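Side-chain contacts in putative O-GlcNAcase nagJ (Clostridium perfringens, PDB 6PV5), which probably acts as a family 84 glycoside hydrolase with hexosaminidase activity, this chain being the piece of a longer protein that contains the catalytic barrel: residues K233-Y238 against F281-N286; D244-L249 against V258-A263; R297-L302 against E324-K329; E316-F321 against K358-T363. All blocks are in the same frame, centred on the assembly; numbering follows the deposited sequence.

Interaction 1. Residues K233-Y238 against F281-N286; sequences KWREPY and FKALIN
The indole of Trp-234 meets Leu-284 with its edge. Trp-234 CZ3 lies 3.8 Å from Leu-284 CB and just as near Leu-284 N. One face of the indole carries Arg-235 CG, set toward the rim. The guanidinium of Arg-235 then has Trp-234 CZ2 over its centre, 3.4 Å above its plane. Trp-234 CG sits between its backbone N and carbonyl carbon (chi1 62°), which brings the six-membered end of the indole up to the helix. Ala-283 points its methyl into the contact. Ala-283 CB is 3.7 Å from Arg-235 CG. Trp-234 NE1 and Arg-235 NH1 are both donors, and Asp-269 accepts from both. Arg-235 NE pairs with Asp-280.

A water links the two backbones and the Asn-286 amide. It donates to Arg-235 O at 2.6 Å. It donates to Ala-283 O as well, at 2.7 Å, and accepts from Asn-286 ND2. A type I turn from Lys-233 to Glu-236 shapes the loop here.

The loop follows barrel strand 219-222 and leans on helix 274-294. Trp-234 and Leu-284 both touch Ile-264 at the end of strand 259-264, and Leu-284 also packs on helix 311-326.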
loop_
_atom_site.group_PDB
_atom_site.type_symbol
_atom_site.label_atom_id
_atom_site.label_comp_id
_atom_site.label_asym_id
_atom_site.label_seq_id
_atom_site.Cartn_x
_atom_site.Cartn_y
_atom_site.Cartn_z
ATOM N N LYS A 233 15.065 22.932 7.341
ATOM C CA LYS A 233 15.998 23.575 6.434
ATOM C C LYS A 233 15.478 23.501 5.000
ATOM O O LYS A 233 16.239 23.165 4.096
ATOM C CB LYS A 233 17.321 22.804 6.460
ATOM C CG LYS A 233 18.046 22.747 7.797
ATOM C CD LYS A 233 19.417 22.101 7.666
ATOM C CE LYS A 233 20.025 21.709 8.996
ATOM N NZ LYS A 233 20.458 22.884 9.787
ATOM N N TRP A 234 14.186 23.792 4.779
ATOM C CA TRP A 234 13.614 23.655 3.439
ATOM C C TRP A 234 14.281 24.591 2.431
ATOM O O TRP A 234 14.305 24.286 1.244
ATOM C CB TRP A 234 12.100 23.869 3.425
ATOM C CG TRP A 234 11.678 25.232 3.867
ATOM C CD1 TRP A 234 11.448 25.634 5.148
ATOM C CD2 TRP A 234 11.427 26.382 3.034
ATOM N NE1 TRP A 234 11.049 26.943 5.172
ATOM C CE2 TRP A 234 11.023 27.429 3.887
ATOM C CE3 TRP A 234 11.502 26.629 1.657
ATOM C CZ2 TRP A 234 10.704 28.703 3.416
ATOM C CZ3 TRP A 234 11.165 27.883 1.188
ATOM C CH2 TRP A 234 10.782 28.908 2.058
ATOM N N ARG A 235 14.785 25.733 2.902
ATOM C CA ARG A 235 15.431 26.688 2.011
ATOM C C ARG A 235 16.757 26.142 1.479
ATOM O O ARG A 235 17.156 26.486 0.370
ATOM C CB ARG A 235 15.655 28.017 2.732
ATOM C CG ARG A 235 14.369 28.762 3.047
ATOM C CD ARG A 235 14.716 29.755 4.131
ATOM N NE ARG A 235 13.574 30.527 4.603
ATOM C CZ ARG A 235 12.819 30.201 5.647
ATOM N NH1 ARG A 235 13.074 29.101 6.339
ATOM N NH2 ARG A 235 11.813 30.980 6.000
ATOM N N GLU A 236 17.415 25.268 2.258
ATOM C CA GLU A 236 18.791 24.879 1.992
ATOM C C GLU A 236 18.843 23.709 1.014
ATOM O O GLU A 236 18.104 22.738 1.145
ATOM C CB GLU A 236 19.537 24.569 3.290
ATOM C CG GLU A 236 19.415 25.658 4.343
ATOM C CD GLU A 236 20.210 25.421 5.623
ATOM O OE1 GLU A 236 21.162 24.584 5.600
ATOM O OE2 GLU A 236 19.877 26.063 6.653
ATOM N N PRO A 237 19.721 23.764 -0.011
ATOM C CA PRO A 237 19.897 22.636 -0.929
ATOM C C PRO A 237 20.508 21.437 -0.205
ATOM O O PRO A 237 21.022 21.587 0.904
ATOM C CB PRO A 237 20.862 23.201 -1.986
ATOM C CG PRO A 237 21.601 24.312 -1.271
ATOM C CD PRO A 237 20.565 24.920 -0.351
ATOM N N TYR A 238 20.442 20.250 -0.826
ATOM C CA TYR A 238 21.062 19.083 -0.214
ATOM C C TYR A 238 22.584 19.212 -0.241
ATOM O O TYR A 238 23.169 19.425 -1.305
ATOM C CB TYR A 238 20.593 17.767 -0.840
ATOM C CG TYR A 238 19.337 17.213 -0.213
ATOM C CD1 TYR A 238 19.343 16.653 1.061
ATOM C CD2 TYR A 238 18.126 17.282 -0.885
ATOM C CE1 TYR A 238 18.181 16.161 1.638
ATOM C CE2 TYR A 238 16.960 16.789 -0.326
ATOM C CZ TYR A 238 16.985 16.233 0.941
ATOM O OH TYR A 238 15.817 15.772 1.466
ATOM N N PHE A 281 9.857 33.164 -1.131
ATOM C CA PHE A 281 9.426 32.612 -2.409
ATOM C C PHE A 281 10.611 32.291 -3.322
ATOM O O PHE A 281 10.574 31.306 -4.068
ATOM C CB PHE A 281 8.349 33.467 -3.097
ATOM C CG PHE A 281 7.713 32.706 -4.231
ATOM C CD1 PHE A 281 8.275 32.719 -5.496
ATOM C CD2 PHE A 281 6.621 31.878 -4.003
ATOM C CE1 PHE A 281 7.736 31.957 -6.524
ATOM C CE2 PHE A 281 6.086 31.111 -5.028
ATOM C CZ PHE A 281 6.653 31.140 -6.282
ATOM N N LYS A 282 11.651 33.142 -3.309
ATOM C CA LYS A 282 12.827 32.909 -4.148
ATOM C C LYS A 282 13.581 31.680 -3.638
ATOM O O LYS A 282 13.997 30.818 -4.418
ATOM C CB LYS A 282 13.706 34.167 -4.219
ATOM N N ALA A 283 13.713 31.594 -2.308
ATOM C CA ALA A 283 14.260 30.417 -1.646
ATOM C C ALA A 283 13.572 29.151 -2.164
ATOM O O ALA A 283 14.249 28.204 -2.576
ATOM C CB ALA A 283 14.127 30.571 -0.149
ATOM N N LEU A 284 12.228 29.182 -2.210
ATOM C CA LEU A 284 11.424 28.038 -2.610
ATOM C C LEU A 284 11.735 27.660 -4.053
ATOM O O LEU A 284 11.965 26.483 -4.360
ATOM C CB LEU A 284 9.936 28.360 -2.412
ATOM C CG LEU A 284 8.924 27.302 -2.868
ATOM C CD1 LEU A 284 9.161 25.958 -2.184
ATOM C CD2 LEU A 284 7.504 27.787 -2.591
ATOM N N ILE A 285 11.766 28.672 -4.930
ATOM C CA ILE A 285 12.058 28.421 -6.333
ATOM C C ILE A 285 13.442 27.785 -6.439
ATOM O O ILE A 285 13.624 26.809 -7.164
ATOM C CB ILE A 285 11.952 29.735 -7.140
ATOM C CG1 ILE A 285 10.490 30.163 -7.289
ATOM C CG2 ILE A 285 12.670 29.624 -8.489
ATOM C CD1 ILE A 285 9.676 29.273 -8.210
ATOM N N ASN A 286 14.412 28.367 -5.727
ATOM C CA ASN A 286 15.785 27.877 -5.779
ATOM C C ASN A 286 15.839 26.402 -5.377
ATOM O O ASN A 286 16.291 25.565 -6.160
ATOM C CB ASN A 286 16.756 28.717 -4.945
ATOM C CG ASN A 286 18.207 28.305 -5.133
ATOM O OD1 ASN A 286 18.669 28.074 -6.257
ATOM N ND2 ASN A 286 18.943 28.214 -4.037
HETATM O O HOH W 1 16.767 28.024 -1.733
#

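Interaction 2. Residues D244-L249 against V258-A263; sequences DRMKEL and VDFVFA
Phe-260 is the first residue of 258-263 to meet the helix, and the ring takes both partners at its outer end. The CE methyl of Met-246 is 3.4 Å from Phe-260 CZ and 3.8 Å from Phe-260 CE1, which is tight packing. The two side chains cross at about a right angle. The methionine chain bends at chi2 (-66°) and again at chi3, and this brings its methyl rather than its sulfur closest to the ring. On the same ring, Phe-260 CE2 lies 3.8 Å from Leu-249 CB and 4.2 Å from Leu-249 CD1. Phe-260 has CG anti to its backbone N (chi1 -173°), and the ring reaches out from the strand to the helix.

Val-261 and Ala-263 point to the other side of the sheet. Between them, the end of the Phe-262 side chain comes back near the helix. Phe-262 CD1 stands 4.6 Å from Met-246 CE, and the ring also packs on Tyr-238 and Val-296.

The contact is internal to the beta-alpha-beta crossover of strand 219-222, helix 243-255 and strand 259-264 in the eight-stranded barrel. Tyr-222 of the first strand completes the cluster, since it touches Phe-260, Met-246 and Leu-249. Leu-249 also packs on helix 202-214.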
loop_
_atom_site.group_PDB
_atom_site.type_symbol
_atom_site.label_atom_id
_atom_site.label_comp_id
_atom_site.label_asym_id
_atom_site.label_seq_id
_atom_site.Cartn_x
_atom_site.Cartn_y
_atom_site.Cartn_z
ATOM N N ASP A 244 24.602 11.583 -3.709
ATOM C CA ASP A 244 24.660 10.239 -4.262
ATOM C C ASP A 244 23.525 9.395 -3.680
ATOM O O ASP A 244 23.022 8.479 -4.327
ATOM C CB ASP A 244 26.006 9.581 -3.959
ATOM C CG ASP A 244 27.135 10.019 -4.876
ATOM O OD1 ASP A 244 26.869 10.812 -5.808
ATOM O OD2 ASP A 244 28.272 9.547 -4.659
ATOM N N ARG A 245 23.149 9.714 -2.441
ATOM C CA ARG A 245 22.069 9.033 -1.743
ATOM C C ARG A 245 20.756 9.292 -2.488
ATOM O O ARG A 245 20.020 8.364 -2.823
ATOM C CB ARG A 245 22.052 9.501 -0.283
ATOM C CG ARG A 245 20.900 8.958 0.545
ATOM C CD ARG A 245 20.952 9.414 1.986
ATOM N NE ARG A 245 20.427 10.739 2.307
ATOM C CZ ARG A 245 19.154 11.121 2.174
ATOM N NH1 ARG A 245 18.252 10.296 1.661
ATOM N NH2 ARG A 245 18.795 12.345 2.531
ATOM N N MET A 246 20.509 10.568 -2.802
ATOM C CA MET A 246 19.252 10.995 -3.396
ATOM C C MET A 246 19.141 10.529 -4.849
ATOM O O MET A 246 18.077 10.055 -5.259
ATOM C CB MET A 246 19.107 12.515 -3.271
ATOM C CG MET A 246 18.892 12.998 -1.831
ATOM S SD MET A 246 17.295 12.462 -1.065
ATOM C CE MET A 246 16.200 12.745 -2.456
ATOM N N LYS A 247 20.257 10.573 -5.602
ATOM C CA LYS A 247 20.260 10.230 -7.021
ATOM C C LYS A 247 19.927 8.757 -7.206
ATOM O O LYS A 247 19.221 8.361 -8.142
ATOM C CB LYS A 247 21.628 10.517 -7.661
ATOM N N GLU A 248 20.474 7.941 -6.307
ATOM C CA GLU A 248 20.219 6.513 -6.342
ATOM C C GLU A 248 18.714 6.264 -6.158
ATOM O O GLU A 248 18.107 5.515 -6.924
ATOM C CB GLU A 248 21.137 5.822 -5.334
ATOM C CG GLU A 248 21.062 4.311 -5.406
ATOM C CD GLU A 248 21.983 3.565 -4.456
ATOM O OE1 GLU A 248 22.235 4.079 -3.332
ATOM O OE2 GLU A 248 22.443 2.462 -4.842
ATOM N N LEU A 249 18.101 6.949 -5.186
ATOM C CA LEU A 249 16.652 6.881 -5.008
ATOM C C LEU A 249 15.947 7.266 -6.310
ATOM O O LEU A 249 15.164 6.472 -6.847
ATOM C CB LEU A 249 16.221 7.791 -3.852
ATOM C CG LEU A 249 16.512 7.273 -2.443
ATOM C CD1 LEU A 249 16.088 8.278 -1.382
ATOM C CD2 LEU A 249 15.839 5.935 -2.194
ATOM N N VAL A 258 8.354 4.717 -11.236
ATOM C CA VAL A 258 7.817 5.239 -9.997
ATOM C C VAL A 258 8.205 6.703 -9.918
ATOM O O VAL A 258 9.389 7.012 -9.901
ATOM C CB VAL A 258 8.349 4.469 -8.767
ATOM C CG1 VAL A 258 7.968 5.155 -7.472
ATOM C CG2 VAL A 258 7.917 3.011 -8.761
ATOM N N ASP A 259 7.203 7.586 -9.853
ATOM C CA ASP A 259 7.474 9.003 -9.657
ATOM C C ASP A 259 8.046 9.237 -8.270
ATOM O O ASP A 259 7.383 8.978 -7.263
ATOM C CB ASP A 259 6.227 9.883 -9.815
ATOM C CG ASP A 259 5.723 9.923 -11.242
ATOM O OD1 ASP A 259 6.576 9.983 -12.157
ATOM O OD2 ASP A 259 4.491 9.891 -11.428
ATOM N N PHE A 260 9.279 9.752 -8.244
ATOM C CA PHE A 260 9.847 10.253 -7.017
ATOM C C PHE A 260 9.264 11.638 -6.789
ATOM O O PHE A 260 9.572 12.572 -7.534
ATOM C CB PHE A 260 11.377 10.303 -7.090
ATOM C CG PHE A 260 12.032 10.649 -5.780
ATOM C CD1 PHE A 260 12.207 11.960 -5.394
ATOM C CD2 PHE A 260 12.503 9.653 -4.942
ATOM C CE1 PHE A 260 12.823 12.270 -4.192
ATOM C CE2 PHE A 260 13.105 9.958 -3.734
ATOM C CZ PHE A 260 13.284 11.267 -3.366
ATOM N N VAL A 261 8.431 11.752 -5.751
ATOM C CA VAL A 261 7.803 13.016 -5.400
ATOM C C VAL A 261 8.542 13.608 -4.206
ATOM O O VAL A 261 8.581 13.006 -3.134
ATOM C CB VAL A 261 6.295 12.838 -5.113
ATOM C CG1 VAL A 261 5.618 14.169 -4.837
ATOM C CG2 VAL A 261 5.587 12.099 -6.240
ATOM N N PHE A 262 9.113 14.799 -4.377
ATOM C CA PHE A 262 9.764 15.444 -3.253
ATOM C C PHE A 262 8.794 16.386 -2.553
ATOM O O PHE A 262 8.245 17.300 -3.180
ATOM C CB PHE A 262 11.018 16.208 -3.695
ATOM C CG PHE A 262 11.836 16.687 -2.523
ATOM C CD1 PHE A 262 12.897 15.927 -2.042
ATOM C CD2 PHE A 262 11.506 17.847 -1.855
ATOM C CE1 PHE A 262 13.635 16.337 -0.945
ATOM C CE2 PHE A 262 12.261 18.269 -0.768
ATOM C CZ PHE A 262 13.316 17.507 -0.304
ATOM N N ALA A 263 8.648 16.200 -1.232
ATOM C CA ALA A 263 7.724 16.987 -0.435
ATOM C C ALA A 263 8.486 18.040 0.358
ATOM O O ALA A 263 9.507 17.735 0.970
ATOM C CB ALA A 263 6.907 16.095 0.486
#

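Interaction 3. Residues R297-L302 against E324-K329; sequences RSFAIL and EFIKNK
Phe-299 and Phe-325 form a T-shaped, edge-to-face pair. Phe-325 supplies the edge and Phe-299 the face. The ring centroids of Phe-299 and Phe-325 are 5.2 Å apart, and the planes meet at 76°. The leading atom is Phe-325 CE2, 3.7 Å from Phe-299 CE1 and 3.8 Å from Phe-299 CZ, so it stands over the rim of the face and not over its middle. Phe-325 has CG anti to its backbone N (chi1 -178°), which extends its ring toward the strand.

Ile-326 adds a looser touch, with its CD1 4.4 Å from Phe-299 CD1. One face of the Phe-325 ring is backed by Lys-329, whose CG lies 3.8 Å above that ring's plane and over its centre. The amine of Lys-329 runs on to a salt bridge with Glu-289.

Strand 298-302 belongs to the barrel, and helix 311-326 leads on to the next strand, 336-338. The pair thus packs within one beta-alpha-beta unit, at a wider pi-type turn of 324-326. Ala-288 of helix 274-294 touches both rings.

The three residues that touch are buried and meet through carbon alone. The edge-to-face setting of the two rings is consistent with a weak C-H to pi attraction, added to close apolar packing. Ile-326 contributes apolar contact alone.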
loop_
_atom_site.group_PDB
_atom_site.type_symbol
_atom_site.label_atom_id
_atom_site.label_comp_id
_atom_site.label_asym_id
_atom_site.label_seq_id
_atom_site.Cartn_x
_atom_site.Cartn_y
_atom_site.Cartn_z
ATOM N N ARG A 297 11.176 15.317 -10.836
ATOM C CA ARG A 297 10.133 15.771 -11.739
ATOM C C ARG A 297 8.754 15.875 -11.056
ATOM O O ARG A 297 7.789 16.257 -11.718
ATOM C CB ARG A 297 10.045 14.801 -12.925
ATOM C CG ARG A 297 11.292 14.742 -13.804
ATOM C CD ARG A 297 11.562 16.045 -14.546
ATOM N NE ARG A 297 12.760 16.025 -15.379
ATOM C CZ ARG A 297 13.983 16.345 -14.955
ATOM N NH1 ARG A 297 14.184 16.709 -13.700
ATOM N NH2 ARG A 297 15.005 16.301 -15.793
ATOM N N SER A 298 8.620 15.508 -9.763
ATOM C CA SER A 298 7.348 15.642 -9.054
ATOM C C SER A 298 7.561 16.291 -7.696
ATOM O O SER A 298 8.473 15.909 -6.965
ATOM C CB SER A 298 6.646 14.331 -8.873
ATOM O OG SER A 298 6.179 13.792 -10.105
ATOM N N PHE A 299 6.692 17.251 -7.355
ATOM C CA PHE A 299 6.857 18.050 -6.157
ATOM C C PHE A 299 5.537 18.117 -5.388
ATOM O O PHE A 299 4.450 18.000 -5.958
ATOM C CB PHE A 299 7.300 19.473 -6.503
ATOM C CG PHE A 299 8.584 19.553 -7.291
ATOM C CD1 PHE A 299 8.621 19.217 -8.635
ATOM C CD2 PHE A 299 9.762 19.938 -6.674
ATOM C CE1 PHE A 299 9.809 19.271 -9.351
ATOM C CE2 PHE A 299 10.948 19.985 -7.390
ATOM C CZ PHE A 299 10.969 19.650 -8.722
ATOM N N ALA A 300 5.657 18.346 -4.079
ATOM C CA ALA A 300 4.494 18.538 -3.236
ATOM C C ALA A 300 4.866 19.594 -2.221
ATOM O O ALA A 300 5.996 19.614 -1.743
ATOM C CB ALA A 300 4.103 17.232 -2.565
ATOM N N ILE A 301 3.926 20.499 -1.957
ATOM C CA ILE A 301 4.098 21.438 -0.867
ATOM C C ILE A 301 2.990 21.157 0.145
ATOM O O ILE A 301 1.808 21.197 -0.202
ATOM C CB ILE A 301 4.063 22.899 -1.368
ATOM C CG1 ILE A 301 5.030 23.140 -2.531
ATOM C CG2 ILE A 301 4.311 23.855 -0.213
ATOM C CD1 ILE A 301 5.039 24.567 -3.038
ATOM N N LEU A 302 3.394 20.897 1.391
ATOM C CA LEU A 302 2.489 20.414 2.430
ATOM C C LEU A 302 2.226 21.538 3.429
ATOM O O LEU A 302 3.167 22.220 3.821
ATOM C CB LEU A 302 3.201 19.239 3.117
ATOM C CG LEU A 302 2.974 17.822 2.569
ATOM C CD1 LEU A 302 2.780 17.715 1.064
ATOM C CD2 LEU A 302 4.030 16.836 3.048
ATOM N N GLU A 324 5.001 29.699 -11.904
ATOM C CA GLU A 324 6.336 30.219 -12.162
ATOM C C GLU A 324 7.408 29.121 -12.129
ATOM O O GLU A 324 8.555 29.391 -12.489
ATOM C CB GLU A 324 6.647 31.389 -11.228
ATOM C CG GLU A 324 5.611 32.499 -11.300
ATOM C CD GLU A 324 5.880 33.770 -10.508
ATOM O OE1 GLU A 324 6.793 33.779 -9.660
ATOM O OE2 GLU A 324 5.149 34.755 -10.728
ATOM N N PHE A 325 7.037 27.887 -11.733
ATOM C CA PHE A 325 7.954 26.750 -11.713
ATOM C C PHE A 325 7.352 25.566 -12.467
ATOM O O PHE A 325 7.866 25.174 -13.509
ATOM C CB PHE A 325 8.448 26.407 -10.296
ATOM C CG PHE A 325 9.432 25.258 -10.271
ATOM C CD1 PHE A 325 10.799 25.490 -10.364
ATOM C CD2 PHE A 325 8.991 23.939 -10.252
ATOM C CE1 PHE A 325 11.697 24.432 -10.400
ATOM C CE2 PHE A 325 9.889 22.881 -10.299
ATOM C CZ PHE A 325 11.243 23.129 -10.358
ATOM N N ILE A 326 6.250 25.000 -11.950
ATOM C CA ILE A 326 5.734 23.742 -12.474
ATOM C C ILE A 326 5.565 23.791 -13.992
ATOM O O ILE A 326 6.078 22.926 -14.701
ATOM C CB ILE A 326 4.406 23.316 -11.803
ATOM C CG1 ILE A 326 4.573 22.998 -10.311
ATOM C CG2 ILE A 326 3.762 22.176 -12.585
ATOM C CD1 ILE A 326 5.231 21.671 -10.005
ATOM N N LYS A 327 4.767 24.742 -14.490
ATOM C CA LYS A 327 4.317 24.641 -15.875
ATOM C C LYS A 327 5.426 24.932 -16.890
ATOM O O LYS A 327 5.317 24.478 -18.027
ATOM C CB LYS A 327 3.094 25.522 -16.129
ATOM C CG LYS A 327 3.197 26.923 -15.552
ATOM C CD LYS A 327 1.952 27.760 -15.829
ATOM C CE LYS A 327 2.114 28.751 -16.966
ATOM N NZ LYS A 327 2.894 29.943 -16.547
ATOM N N ASN A 328 6.473 25.671 -16.486
ATOM C CA ASN A 328 7.568 26.056 -17.379
ATOM C C ASN A 328 8.719 25.053 -17.388
ATOM O O ASN A 328 9.576 25.135 -18.259
ATOM C CB ASN A 328 8.186 27.414 -17.028
ATOM C CG ASN A 328 7.247 28.575 -17.280
ATOM O OD1 ASN A 328 6.358 28.492 -18.131
ATOM N ND2 ASN A 328 7.420 29.648 -16.522
ATOM N N LYS A 329 8.779 24.143 -16.412
ATOM C CA LYS A 329 9.878 23.187 -16.350
ATOM C C LYS A 329 9.469 21.916 -17.079
ATOM O O LYS A 329 8.352 21.443 -16.894
ATOM C CB LYS A 329 10.201 22.872 -14.892
ATOM C CG LYS A 329 10.965 23.961 -14.167
ATOM C CD LYS A 329 12.432 23.816 -14.416
ATOM C CE LYS A 329 13.215 25.029 -13.980
ATOM N NZ LYS A 329 14.651 24.685 -13.836
#

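Interaction 4. Residues E316-F321 against K358-T363; sequences EVLNRF and KEFAET
Asn-319 ND2 donates to Thr-363 O at 3.0 Å, with an N-H...O angle of 154°. The donor sits well above the carbonyl plane. Asn-319 OD1 accepts from the backbone N of Asp-365, so both ends of the amide are engaged and its flip is fixed. The amide thus binds the backbone where helix 355-363 ends.

Thr-363 is the residue of 358-363 with the largest share in the contact. Thr-363 OG1 donates to Glu-359 O at 2.7 Å, and the same carbonyl takes the helical bond from Thr-363 N. With OG1 beside its backbone N (chi1 -49°) and bonded back to its own helix, Thr-363 has CG2 turned to the other helix. Thr-363 CG2 is 3.8 Å from Asn-319 ND2.

Helices 311-326 and 355-363 are successive outer helices of the barrel, on either side of strand 336-338 in the chain. Their segments run nearly parallel, 17° apart.

Toward the barrel, Leu-318 CD1 meets the end of the Phe-360 ring, 3.6 Å from Phe-360 CZ. The two side chains cross at about a right angle, and both touch Thr-337 of that strand. At the exposed side, Glu-316 CG lies 3.9 Å from Thr-363 CG2.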
loop_
_atom_site.group_PDB
_atom_site.type_symbol
_atom_site.label_atom_id
_atom_site.label_comp_id
_atom_site.label_asym_id
_atom_site.label_seq_id
_atom_site.Cartn_x
_atom_site.Cartn_y
_atom_site.Cartn_z
ATOM N N GLU A 316 -2.072 30.965 -2.557
ATOM C CA GLU A 316 -1.375 31.866 -3.468
ATOM C C GLU A 316 0.069 31.421 -3.694
ATOM O O GLU A 316 0.510 31.381 -4.844
ATOM C CB GLU A 316 -1.508 33.330 -3.039
ATOM C CG GLU A 316 -2.883 33.880 -3.361
ATOM C CD GLU A 316 -3.121 35.302 -2.887
ATOM O OE1 GLU A 316 -2.227 35.853 -2.193
ATOM O OE2 GLU A 316 -4.203 35.858 -3.218
ATOM N N VAL A 317 0.779 31.061 -2.608
ATOM C CA VAL A 317 2.130 30.517 -2.707
ATOM C C VAL A 317 2.112 29.334 -3.666
ATOM O O VAL A 317 2.965 29.255 -4.544
ATOM C CB VAL A 317 2.730 30.140 -1.335
ATOM C CG1 VAL A 317 3.852 29.113 -1.450
ATOM C CG2 VAL A 317 3.186 31.364 -0.557
ATOM N N LEU A 318 1.095 28.466 -3.530
ATOM C CA LEU A 318 0.962 27.285 -4.374
ATOM C C LEU A 318 0.694 27.654 -5.838
ATOM O O LEU A 318 1.207 26.991 -6.741
ATOM C CB LEU A 318 -0.165 26.374 -3.855
ATOM C CG LEU A 318 0.076 25.617 -2.539
ATOM C CD1 LEU A 318 -1.163 24.810 -2.160
ATOM C CD2 LEU A 318 1.269 24.669 -2.643
ATOM N N ASN A 319 -0.191 28.631 -6.080
ATOM C CA ASN A 319 -0.552 29.008 -7.452
ATOM C C ASN A 319 0.652 29.638 -8.164
ATOM O O ASN A 319 0.939 29.311 -9.311
ATOM C CB ASN A 319 -1.714 30.012 -7.518
ATOM C CG ASN A 319 -3.028 29.520 -6.940
ATOM O OD1 ASN A 319 -3.348 28.330 -6.966
ATOM N ND2 ASN A 319 -3.819 30.449 -6.436
ATOM N N ARG A 320 1.380 30.493 -7.448
ATOM C CA ARG A 320 2.588 31.107 -7.971
ATOM C C ARG A 320 3.625 30.040 -8.308
ATOM O O ARG A 320 4.205 30.077 -9.394
ATOM C CB ARG A 320 3.132 32.137 -6.985
ATOM C CG ARG A 320 3.963 33.229 -7.653
ATOM C CD ARG A 320 4.579 34.142 -6.611
ATOM N NE ARG A 320 5.760 34.809 -7.140
ATOM C CZ ARG A 320 6.495 35.666 -6.448
ATOM N NH1 ARG A 320 6.163 35.972 -5.208
ATOM N NH2 ARG A 320 7.565 36.220 -6.990
ATOM N N PHE A 321 3.825 29.070 -7.395
ATOM C CA PHE A 321 4.811 28.027 -7.609
ATOM C C PHE A 321 4.421 27.211 -8.832
ATOM O O PHE A 321 5.277 26.834 -9.636
ATOM C CB PHE A 321 4.991 27.144 -6.365
ATOM C CG PHE A 321 6.074 26.098 -6.499
ATOM C CD1 PHE A 321 7.371 26.365 -6.096
ATOM C CD2 PHE A 321 5.798 24.854 -7.048
ATOM C CE1 PHE A 321 8.366 25.399 -6.217
ATOM C CE2 PHE A 321 6.792 23.894 -7.177
ATOM C CZ PHE A 321 8.078 24.167 -6.762
ATOM N N LYS A 358 -12.698 27.322 2.838
ATOM C CA LYS A 358 -13.403 28.146 1.874
ATOM C C LYS A 358 -12.375 28.947 1.071
ATOM O O LYS A 358 -12.347 28.877 -0.141
ATOM C CB LYS A 358 -14.421 29.034 2.595
ATOM C CG LYS A 358 -15.147 30.042 1.719
ATOM C CD LYS A 358 -16.185 30.846 2.477
ATOM C CE LYS A 358 -16.893 31.854 1.596
ATOM N NZ LYS A 358 -17.388 31.225 0.345
ATOM N N GLU A 359 -11.501 29.649 1.779
ATOM C CA GLU A 359 -10.492 30.505 1.183
ATOM C C GLU A 359 -9.442 29.679 0.445
ATOM O O GLU A 359 -9.075 30.022 -0.679
ATOM C CB GLU A 359 -9.885 31.380 2.277
ATOM C CG GLU A 359 -10.942 32.230 2.955
ATOM C CD GLU A 359 -10.398 33.315 3.857
ATOM O OE1 GLU A 359 -9.188 33.259 4.179
ATOM O OE2 GLU A 359 -11.193 34.215 4.238
ATOM N N PHE A 360 -8.975 28.584 1.069
ATOM C CA PHE A 360 -7.976 27.742 0.432
ATOM C C PHE A 360 -8.526 27.169 -0.875
ATOM O O PHE A 360 -7.871 27.274 -1.918
ATOM C CB PHE A 360 -7.400 26.694 1.399
ATOM C CG PHE A 360 -6.243 25.888 0.855
ATOM C CD1 PHE A 360 -4.947 26.392 0.867
ATOM C CD2 PHE A 360 -6.443 24.618 0.319
ATOM C CE1 PHE A 360 -3.892 25.638 0.359
ATOM C CE2 PHE A 360 -5.385 23.860 -0.173
ATOM C CZ PHE A 360 -4.104 24.372 -0.143
ATOM N N ALA A 361 -9.725 26.567 -0.824
ATOM C CA ALA A 361 -10.276 25.878 -1.981
ATOM C C ALA A 361 -10.649 26.861 -3.100
ATOM O O ALA A 361 -10.459 26.564 -4.278
ATOM C CB ALA A 361 -11.466 25.040 -1.576
ATOM N N GLU A 362 -11.212 28.012 -2.730
ATOM C CA GLU A 362 -11.675 28.993 -3.703
ATOM C C GLU A 362 -10.481 29.590 -4.440
ATOM O O GLU A 362 -10.560 29.793 -5.641
ATOM C CB GLU A 362 -12.477 30.098 -3.012
ATOM N N THR A 363 -9.371 29.834 -3.725
ATOM C CA THR A 363 -8.186 30.434 -4.318
ATOM C C THR A 363 -7.385 29.460 -5.183
ATOM O O THR A 363 -6.770 29.887 -6.151
ATOM C CB THR A 363 -7.268 31.017 -3.241
ATOM O OG1 THR A 363 -8.115 31.802 -2.416
ATOM C CG2 THR A 363 -6.137 31.863 -3.778
#

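In the fold
All four contacts belong to the barrel of the probable catalytic region. Interactions 2 and 3 are buried, wholly apolar, and each joins a helix to a strand within one beta-alpha-beta unit. Their strands, 259-264 and 298-302, are neighbours joined by backbone hydrogen bonds. Interactions 1 and 4 lie farther out and are partly buried. Here polar links appear, through a water in one and an asparagine amide in the other. Interactions 3 and 4 share helix 311-326, and Ile-301 packs on Leu-318 and Phe-321. Helix 274-294 of interaction 1 leans on that same helix through Phe-281 and Leu-284. Tyr-238 of interaction 1 packs on Phe-262, Arg-245 and Met-246 of interaction 2, whereas interactions 2 and 4 do not touch.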